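Local structure of ferrichrome ABC transporter substrate-binding protein (5FLY) at residues 168-173 against 202-207; 191-196 against 212-217. The protein probably binds ferrichrome, an iron-carrying siderophore, outside the cell and hands it to an ABC transporter for import. All blocks are in the same frame, centred on the assembly; numbering follows the deposited sequence.

Contact 1 (168-173 against 202-207); sequences IYAYGK and GWTEVP. With 7PG (2,5,8,11,14,17,20,23-octaoxapentacosan-25-ol), chain P.
The edge of a five-stranded mixed sheet, where the outermost strand 203-205 pairs antiparallel with strand 167-171, carries Tyr169, Tyr171 and Trp203 of the ligand pocket on one face. Ala170 and Thr204 form the hydrogen-bonded pair: Ala170 N gives to Thr204 O at 2.8 Å, and Thr204 N returns to Ala170 O. Val206 N to Ile168 O and Gly172 N to Gly202 O extend the pairing at its two ends; the last bond is the most bent, 149° at the hydrogen. On the pocket face Tyr169 and Trp203 lie side by side and point the same way, and Trp203 CZ3 meets the edge of the phenol ring 3.9 Å from Tyr169 CD1. A chi1 of 62° sets the indole of Trp203 between its own backbone N and carbonyl carbon. Trp203 CB packs 3.7 Å from Tyr171 CD1. The bound polyether runs over both neighbouring rings, with O3 above the centre of the Tyr169 ring and O4 above that of the Trp203 indole, 3.6 Å from CE2. Tyr171 instead meets ether carbon C8 at its ring edge, and its hydroxyl is hydrogen-bonded to Glu162. On the other face Ala170 CB touches Val206 CG2 at 3.7 Å, beside Leu194 of helix 192-198. A water accepts from Ile168 N and donates to Val206 O and Glu205 OE2, joining the two segments next to the Val206 N to Ile168 O bond; Glu205 also forms a salt bridge with Lys167. A sheet edge whose aromatic residues line the cleft is consistent with the siderophore site of a class III solute-binding protein, here occupied by a polyether.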
ATOM      1  N   ILE A 168       4.257  17.575   2.927  1.00  8.31           N
ATOM      2  CA  ILE A 168       3.662  16.726   3.953  1.00  8.10           C
ATOM      3  C   ILE A 168       2.393  16.094   3.404  1.00  7.92           C
ATOM      4  O   ILE A 168       1.534  16.786   2.860  1.00  7.93           O
ATOM      5  CB  ILE A 168       3.325  17.520   5.225  1.00  8.16           C
ATOM      6  CG1 ILE A 168       4.548  18.336   5.664  1.00  8.37           C
ATOM      7  CG2 ILE A 168       2.871  16.583   6.342  1.00  8.07           C
ATOM      8  CD1 ILE A 168       4.297  19.321   6.783  1.00  8.48           C
ATOM      9  N   TYR A 169       2.265  14.777   3.565  1.00  8.52           N
ATOM     10  CA  TYR A 169       1.051  14.072   3.165  1.00  8.87           C
ATOM     11  C   TYR A 169       0.404  13.381   4.366  1.00  8.50           C
ATOM     12  O   TYR A 169       1.094  13.027   5.304  1.00  9.31           O
ATOM     13  CB  TYR A 169       1.380  13.062   2.064  1.00  9.80           C
ATOM     14  CG  TYR A 169       1.959  13.765   0.854  1.00  9.33           C
ATOM     15  CD1 TYR A 169       1.123  14.303  -0.116  1.00 10.56           C
ATOM     16  CD2 TYR A 169       3.328  13.941   0.718  1.00 10.32           C
ATOM     17  CE1 TYR A 169       1.631  14.964  -1.206  1.00 11.94           C
ATOM     18  CE2 TYR A 169       3.850  14.619  -0.367  1.00 10.06           C
ATOM     19  CZ  TYR A 169       2.993  15.123  -1.328  1.00 12.02           C
ATOM     20  OH  TYR A 169       3.500  15.794  -2.424  1.00 15.00           O
ATOM     21  N   ALA A 170      -0.917  13.232   4.355  1.00  8.48           N
ATOM     22  CA  ALA A 170      -1.598  12.399   5.348  1.00  9.12           C
ATOM     23  C   ALA A 170      -2.538  11.444   4.634  1.00  8.17           C
ATOM     24  O   ALA A 170      -3.010  11.743   3.535  1.00  7.32           O
ATOM     25  CB  ALA A 170      -2.352  13.255   6.367  1.00  9.28           C
ATOM     26  N   TYR A 171      -2.813  10.300   5.250  1.00  7.26           N
ATOM     27  CA  TYR A 171      -3.507   9.209   4.544  1.00  7.19           C
ATOM     28  C   TYR A 171      -4.838   8.789   5.130  1.00  7.55           C
ATOM     29  O   TYR A 171      -5.077   8.912   6.336  1.00  7.23           O
ATOM     30  CB  TYR A 171      -2.560   8.009   4.458  1.00  7.08           C
ATOM     31  CG  TYR A 171      -1.341   8.412   3.689  1.00  8.72           C
ATOM     32  CD1 TYR A 171      -1.419   8.620   2.321  1.00  9.56           C
ATOM     33  CD2 TYR A 171      -0.138   8.684   4.332  1.00  8.23           C
ATOM     34  CE1 TYR A 171      -0.324   9.047   1.602  1.00  9.44           C
ATOM     35  CE2 TYR A 171       0.962   9.112   3.618  1.00  8.59           C
ATOM     36  CZ  TYR A 171       0.859   9.288   2.248  1.00  9.65           C
ATOM     37  OH  TYR A 171       1.928   9.717   1.502  1.00 10.57           O
ATOM     38  N   GLY A 172      -5.726   8.369   4.229  1.00  7.13           N
ATOM     39  CA  GLY A 172      -6.947   7.676   4.584  1.00  7.20           C
ATOM     40  C   GLY A 172      -6.679   6.240   5.006  1.00  7.17           C
ATOM     41  O   GLY A 172      -5.533   5.864   5.239  1.00  7.20           O
ATOM     42  N   LYS A 173      -7.725   5.414   5.088  1.00  7.11           N
ATOM     43  CA  LYS A 173      -7.559   4.078   5.653  1.00  7.03           C
ATOM     44  C   LYS A 173      -6.935   3.045   4.707  1.00  8.09           C
ATOM     45  O   LYS A 173      -6.597   1.949   5.146  1.00  8.98           O
ATOM     46  CB  LYS A 173      -8.908   3.556   6.158  1.00  8.41           C
ATOM     47  CG  LYS A 173      -9.492   4.415   7.277  1.00 13.60           C
ATOM     48  CD  LYS A 173     -10.705   3.752   7.941  1.00 17.14           C
ATOM     49  CE  LYS A 173     -11.216   4.572   9.131  1.00 19.82           C
ATOM     50  NZ  LYS A 173     -11.762   5.896   8.686  1.00 22.08           N
ATOM     51  N   GLY A 202      -8.651   9.721  -0.764  1.00  8.10           N
ATOM     52  CA  GLY A 202      -7.933   8.650  -0.080  1.00  8.06           C
ATOM     53  C   GLY A 202      -6.661   9.087   0.622  1.00  8.26           C
ATOM     54  O   GLY A 202      -6.052   8.322   1.359  1.00  7.85           O
ATOM     55  N   TRP A 203      -6.294  10.343   0.408  1.00  8.33           N
ATOM     56  CA  TRP A 203      -5.072  10.922   0.933  1.00  9.19           C
ATOM     57  C   TRP A 203      -5.164  12.416   0.738  1.00  9.06           C
ATOM     58  O   TRP A 203      -6.025  12.891  -0.012  1.00  8.19           O
ATOM     59  CB  TRP A 203      -3.850  10.390   0.197  1.00  7.37           C
ATOM     60  CG  TRP A 203      -3.890  10.769  -1.262  1.00  8.96           C
ATOM     61  CD1 TRP A 203      -4.527  10.100  -2.265  1.00  9.16           C
ATOM     62  CD2 TRP A 203      -3.295  11.923  -1.861  1.00  8.52           C
ATOM     63  NE1 TRP A 203      -4.361  10.766  -3.461  1.00  9.77           N
ATOM     64  CE2 TRP A 203      -3.599  11.882  -3.239  1.00 10.17           C
ATOM     65  CE3 TRP A 203      -2.519  12.977  -1.374  1.00  9.87           C
ATOM     66  CZ2 TRP A 203      -3.163  12.866  -4.129  1.00 11.44           C
ATOM     67  CZ3 TRP A 203      -2.074  13.945  -2.262  1.00 12.92           C
ATOM     68  CH2 TRP A 203      -2.407  13.885  -3.625  1.00 11.64           C
ATOM     69  N   THR A 204      -4.258  13.165   1.356  1.00  8.60           N
ATOM     70  CA  THR A 204      -4.189  14.594   1.088  1.00  9.03           C
ATOM     71  C   THR A 204      -2.809  15.158   1.358  1.00  7.62           C
ATOM     72  O   THR A 204      -2.074  14.647   2.192  1.00  7.57           O
ATOM     73  CB  THR A 204      -5.214  15.373   1.933  1.00 11.49           C
ATOM     74  OG1 THR A 204      -5.228  16.739   1.503  1.00 12.52           O
ATOM     75  CG2 THR A 204      -4.888  15.272   3.427  1.00  9.09           C
ATOM     76  N   GLU A 205      -2.459  16.215   0.634  1.00  8.33           N
ATOM     77  CA  GLU A 205      -1.333  17.053   1.027  1.00  9.49           C
ATOM     78  C   GLU A 205      -1.801  17.901   2.208  1.00 10.12           C
ATOM     79  O   GLU A 205      -2.954  18.334   2.253  1.00  9.49           O
ATOM     80  CB  GLU A 205      -0.830  17.944  -0.120  1.00 10.47           C
ATOM     81  CG  GLU A 205       0.329  18.801   0.350  1.00 11.55           C
ATOM     82  CD  GLU A 205       1.040  19.608  -0.729  1.00 14.19           C
ATOM     83  OE1 GLU A 205       0.724  19.451  -1.937  1.00 15.42           O
ATOM     84  OE2 GLU A 205       1.938  20.394  -0.340  1.00 14.65           O
ATOM     85  N   VAL A 206      -0.901  18.109   3.161  1.00  7.93           N
ATOM     86  CA  VAL A 206      -1.175  18.887   4.371  1.00  8.00           C
ATOM     87  C   VAL A 206      -0.294  20.126   4.337  1.00  8.25           C
ATOM     88  O   VAL A 206       0.921  20.005   4.376  1.00  8.21           O
ATOM     89  CB  VAL A 206      -0.894  18.062   5.656  1.00  9.72           C
ATOM     90  CG1 VAL A 206      -1.111  18.890   6.906  1.00 11.30           C
ATOM     91  CG2 VAL A 206      -1.773  16.823   5.704  1.00  9.68           C
ATOM     92  N   PRO A 207      -0.900  21.318   4.236  1.00  9.36           N
ATOM     93  CA  PRO A 207      -0.061  22.505   4.430  1.00 10.98           C
ATOM     94  C   PRO A 207       0.629  22.490   5.800  1.00 10.14           C
ATOM     95  O   PRO A 207       0.028  22.059   6.787  1.00  9.70           O
ATOM     96  CB  PRO A 207      -1.056  23.668   4.311  1.00 10.47           C
ATOM     97  CG  PRO A 207      -2.211  23.092   3.542  1.00 11.20           C
ATOM     98  CD  PRO A 207      -2.311  21.684   4.023  1.00 10.31           C
TER
HETATM   99  C2  7PG P1295       5.301   5.449  -4.217  1.00 40.77           C
HETATM  100  O1  7PG P1295       6.275   6.307  -3.688  1.00 42.64           O
HETATM  101  C3  7PG P1295       5.744   7.338  -2.907  1.00 40.90           C
HETATM  102  C4  7PG P1295       5.693   8.632  -3.714  1.00 43.06           C
HETATM  103  O2  7PG P1295       5.518   9.741  -2.873  1.00 46.21           O
HETATM  104  C5  7PG P1295       4.426   9.651  -2.006  1.00 41.44           C
HETATM  105  C6  7PG P1295       3.753  11.006  -1.809  1.00 39.74           C
HETATM  106  O3  7PG P1295       2.371  10.821  -1.655  1.00 39.09           O
HETATM  107  C7  7PG P1295       1.618  10.754  -2.835  1.00 36.54           C
HETATM  108  C8  7PG P1295       0.217  10.233  -2.506  1.00 36.60           C
HETATM  109  O4  7PG P1295      -0.565  10.005  -3.652  1.00 39.19           O
HETATM  110  C9  7PG P1295      -0.021   9.091  -4.553  1.00 41.26           C
HETATM  111  C10 7PG P1295      -1.071   8.350  -5.384  1.00 42.84           C
HETATM  112  O5  7PG P1295      -0.541   7.075  -5.651  1.00 45.83           O
HETATM  113  C11 7PG P1295      -1.413   6.090  -6.136  1.00 44.30           C
HETATM  114  C12 7PG P1295      -0.825   4.708  -5.833  1.00 41.54           C
HETATM  115  O6  7PG P1295      -1.686   3.980  -4.994  1.00 41.35           O
HETATM  116  C13 7PG P1295      -1.387   3.956  -3.624  1.00 39.58           C
HETATM  117  C14 7PG P1295      -0.127   3.135  -3.375  1.00 38.24           C
HETATM  118  O7  7PG P1295      -0.335   2.328  -2.251  1.00 43.04           O
HETATM  119  C15 7PG P1295       0.383   1.123  -2.241  1.00 43.85           C
HETATM  120  O   HOH W   1       2.844  20.085   2.369  1.00 13.01           O

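Contact 2 (191-196 against 212-217); sequences PKALDD and GKYAGD
The phenol ring of Tyr214 turns its edge to the first turn of helix 192-198, with Ala193 C and Leu194 N lying near the ring plane. Its CE1 comes 3.5 Å from Ala193 O, and CD1 lies 4.0 Å from Ala193 CB, so the CD1-CE1 edge lies along the peptide between Ala193 and Leu194. With CG anti to its own carbonyl carbon (chi1 -57°), the ring swings back toward the helix although the CB bond itself does not aim there. One ring face is covered by Lys213 CB, over its centre; the lysine's amine leads away and is hydrogen-bonded to Glu210. Ala193 points its methyl at the backbone of the 3-10 turn, 3.5 Å from Lys213 O. Leu194, whose CB lies 4.3 Å from Tyr214 CD1, brings CD2 near Tyr214 O, a carbonyl that accepts a hydrogen bond from Thr159 OG1 of strand 158-164. At the N-cap, the CB bond of Pro191 points toward the loop, and CG sits 3.6 Å from Gly216 CA. No hydrogen bond or salt bridge joins the two segments: the helix start and the loop leading into strand 218-223 meet by van der Waals contact alone, so the fit of ring edge, methyl and proline CG rests on shape, with no directional bond between them.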
ATOM      1  N   PRO A 191      -8.687  10.325  13.502  1.00 10.86           N
ATOM      2  CA  PRO A 191      -9.288  11.591  13.927  1.00 10.92           C
ATOM      3  C   PRO A 191     -10.280  12.098  12.887  1.00 12.96           C
ATOM      4  O   PRO A 191     -10.023  11.994  11.678  1.00 10.80           O
ATOM      5  CB  PRO A 191      -8.089  12.527  14.057  1.00 10.92           C
ATOM      6  CG  PRO A 191      -6.933  11.617  14.324  1.00 10.03           C
ATOM      7  CD  PRO A 191      -7.212  10.384  13.521  1.00  9.59           C
ATOM      8  N   LYS A 192     -11.413  12.607  13.358  1.00 13.42           N
ATOM      9  CA  LYS A 192     -12.485  13.047  12.465  1.00 12.39           C
ATOM     10  C   LYS A 192     -12.023  14.024  11.376  1.00 12.30           C
ATOM     11  O   LYS A 192     -12.409  13.884  10.214  1.00 10.26           O
ATOM     12  CB  LYS A 192     -13.609  13.678  13.288  1.00 12.09           C
ATOM     13  CG  LYS A 192     -14.764  14.265  12.473  1.00 13.11           C
ATOM     14  CD  LYS A 192     -15.437  13.245  11.583  1.00 12.88           C
ATOM     15  CE  LYS A 192     -16.741  13.777  11.007  1.00 14.27           C
ATOM     16  NZ  LYS A 192     -17.309  12.830  10.016  1.00 15.19           N
ATOM     17  N   ALA A 193     -11.192  14.997  11.737  1.00  9.24           N
ATOM     18  CA  ALA A 193     -10.780  16.008  10.764  1.00 10.32           C
ATOM     19  C   ALA A 193      -9.959  15.380   9.649  1.00  9.19           C
ATOM     20  O   ALA A 193     -10.036  15.794   8.490  1.00 10.64           O
ATOM     21  CB  ALA A 193      -9.995  17.117  11.436  1.00 11.76           C
ATOM     22  N   LEU A 194      -9.161  14.388  10.024  1.00  8.34           N
ATOM     23  CA  LEU A 194      -8.302  13.675   9.091  1.00  9.45           C
ATOM     24  C   LEU A 194      -9.149  12.784   8.181  1.00 10.26           C
ATOM     25  O   LEU A 194      -8.921  12.712   6.979  1.00  9.78           O
ATOM     26  CB  LEU A 194      -7.271  12.846   9.860  1.00 10.86           C
ATOM     27  CG  LEU A 194      -6.354  11.972   9.009  1.00 12.41           C
ATOM     28  CD1 LEU A 194      -5.680  12.781   7.899  1.00 13.72           C
ATOM     29  CD2 LEU A 194      -5.306  11.298   9.890  1.00 11.62           C
ATOM     30  N   ASP A 195     -10.148  12.123   8.762  1.00 12.00           N
ATOM     31  CA  ASP A 195     -11.098  11.342   7.988  1.00 14.12           C
ATOM     32  C   ASP A 195     -11.731  12.209   6.904  1.00 14.03           C
ATOM     33  O   ASP A 195     -11.717  11.844   5.721  1.00 14.17           O
ATOM     34  CB  ASP A 195     -12.177  10.751   8.911  1.00 14.35           C
ATOM     35  CG  ASP A 195     -13.073   9.744   8.214  1.00 18.44           C
ATOM     36  OD1 ASP A 195     -12.735   9.272   7.110  1.00 18.40           O
ATOM     37  OD2 ASP A 195     -14.125   9.411   8.795  1.00 24.86           O
ATOM     38  N   ASP A 196     -12.269  13.354   7.305  1.00 11.55           N
ATOM     39  CA  ASP A 196     -12.939  14.240   6.358  1.00 12.82           C
ATOM     40  C   ASP A 196     -11.998  14.748   5.262  1.00 12.23           C
ATOM     41  O   ASP A 196     -12.391  14.816   4.095  1.00 12.23           O
ATOM     42  CB  ASP A 196     -13.572  15.420   7.095  1.00 12.92           C
ATOM     43  CG  ASP A 196     -14.743  14.998   7.963  1.00 15.86           C
ATOM     44  OD1 ASP A 196     -15.281  13.886   7.759  1.00 16.54           O
ATOM     45  OD2 ASP A 196     -15.129  15.783   8.847  1.00 17.84           O
ATOM     46  N   GLY A 212      -1.300  20.369  13.082  1.00 12.75           N
ATOM     47  CA  GLY A 212      -2.003  20.158  14.338  1.00 13.99           C
ATOM     48  C   GLY A 212      -3.484  19.865  14.192  1.00 13.64           C
ATOM     49  O   GLY A 212      -4.068  19.202  15.039  1.00 14.30           O
ATOM     50  N   LYS A 213      -4.094  20.357  13.118  1.00 12.42           N
ATOM     51  CA  LYS A 213      -5.524  20.154  12.906  1.00 13.58           C
ATOM     52  C   LYS A 213      -5.861  18.681  12.673  1.00 13.02           C
ATOM     53  O   LYS A 213      -7.009  18.280  12.858  1.00 14.23           O
ATOM     54  CB  LYS A 213      -6.008  21.016  11.733  1.00 17.58           C
ATOM     55  CG  LYS A 213      -6.002  22.500  12.068  1.00 22.88           C
ATOM     56  CD  LYS A 213      -5.984  23.392  10.835  1.00 23.35           C
ATOM     57  CE  LYS A 213      -7.311  23.385  10.114  1.00 21.16           C
ATOM     58  NZ  LYS A 213      -7.396  24.577   9.219  1.00 20.01           N
ATOM     59  N   TYR A 214      -4.862  17.878  12.296  1.00 13.92           N
ATOM     60  CA  TYR A 214      -5.080  16.472  11.917  1.00 14.23           C
ATOM     61  C   TYR A 214      -4.432  15.477  12.874  1.00 14.41           C
ATOM     62  O   TYR A 214      -4.427  14.274  12.612  1.00 15.94           O
ATOM     63  CB  TYR A 214      -4.568  16.239  10.484  1.00 13.11           C
ATOM     64  CG  TYR A 214      -5.244  17.168   9.510  1.00 14.18           C
ATOM     65  CD1 TYR A 214      -6.609  17.074   9.281  1.00 14.53           C
ATOM     66  CD2 TYR A 214      -4.541  18.179   8.868  1.00 16.12           C
ATOM     67  CE1 TYR A 214      -7.258  17.940   8.423  1.00 15.72           C
ATOM     68  CE2 TYR A 214      -5.179  19.055   8.002  1.00 18.33           C
ATOM     69  CZ  TYR A 214      -6.546  18.928   7.781  1.00 18.69           C
ATOM     70  OH  TYR A 214      -7.211  19.787   6.932  1.00 20.58           O
ATOM     71  N   ALA A 215      -3.917  15.968  13.999  1.00 15.49           N
ATOM     72  CA  ALA A 215      -3.152  15.128  14.918  1.00 17.79           C
ATOM     73  C   ALA A 215      -4.042  14.325  15.868  1.00 19.24           C
ATOM     74  O   ALA A 215      -4.965  14.872  16.473  1.00 23.28           O
ATOM     75  CB  ALA A 215      -2.183  15.987  15.718  1.00 20.13           C
ATOM     76  N   GLY A 216      -3.744  13.035  16.000  1.00 13.74           N
ATOM     77  CA  GLY A 216      -4.449  12.141  16.908  1.00 12.75           C
ATOM     78  C   GLY A 216      -3.627  11.786  18.134  1.00 12.96           C
ATOM     79  O   GLY A 216      -2.664  12.480  18.464  1.00 11.66           O
ATOM     80  N   ASP A 217      -4.009  10.700  18.806  1.00 13.87           N
ATOM     81  CA  ASP A 217      -3.362  10.282  20.049  1.00 14.54           C
ATOM     82  C   ASP A 217      -1.934   9.804  19.817  1.00 13.92           C
ATOM     83  O   ASP A 217      -1.064   9.935  20.694  1.00 14.15           O
ATOM     84  CB  ASP A 217      -4.175   9.175  20.717  1.00 13.88           C
ATOM     85  CG  ASP A 217      -5.558   9.640  21.119  1.00 15.85           C
ATOM     86  OD1 ASP A 217      -5.687  10.808  21.542  1.00 16.22           O
ATOM     87  OD2 ASP A 217      -6.510   8.846  20.990  1.00 18.42           O
TER

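Overall arrangement
Contact 1 is partly buried and reaches the ligand pocket, whereas contact 2 lies at the surface, farther from the centre of the chain. The segments alternate along the chain: helix 192-198 leads into edge strand 203-205, and the loop of 212-217 then returns to strand 218-223 of the same sheet. Strand pairing gives contact 1 its backbone hydrogen bonds and side-by-side pocket aromatics, while contact 2 has apolar packing without a polar bond across it. They meet on the sheet face opposite the pocket rings, where Leu194 CD1 packs 3.7 Å from Ala170 CB and Tyr214 CD2 lies 4.0 Å from Val206 CG1.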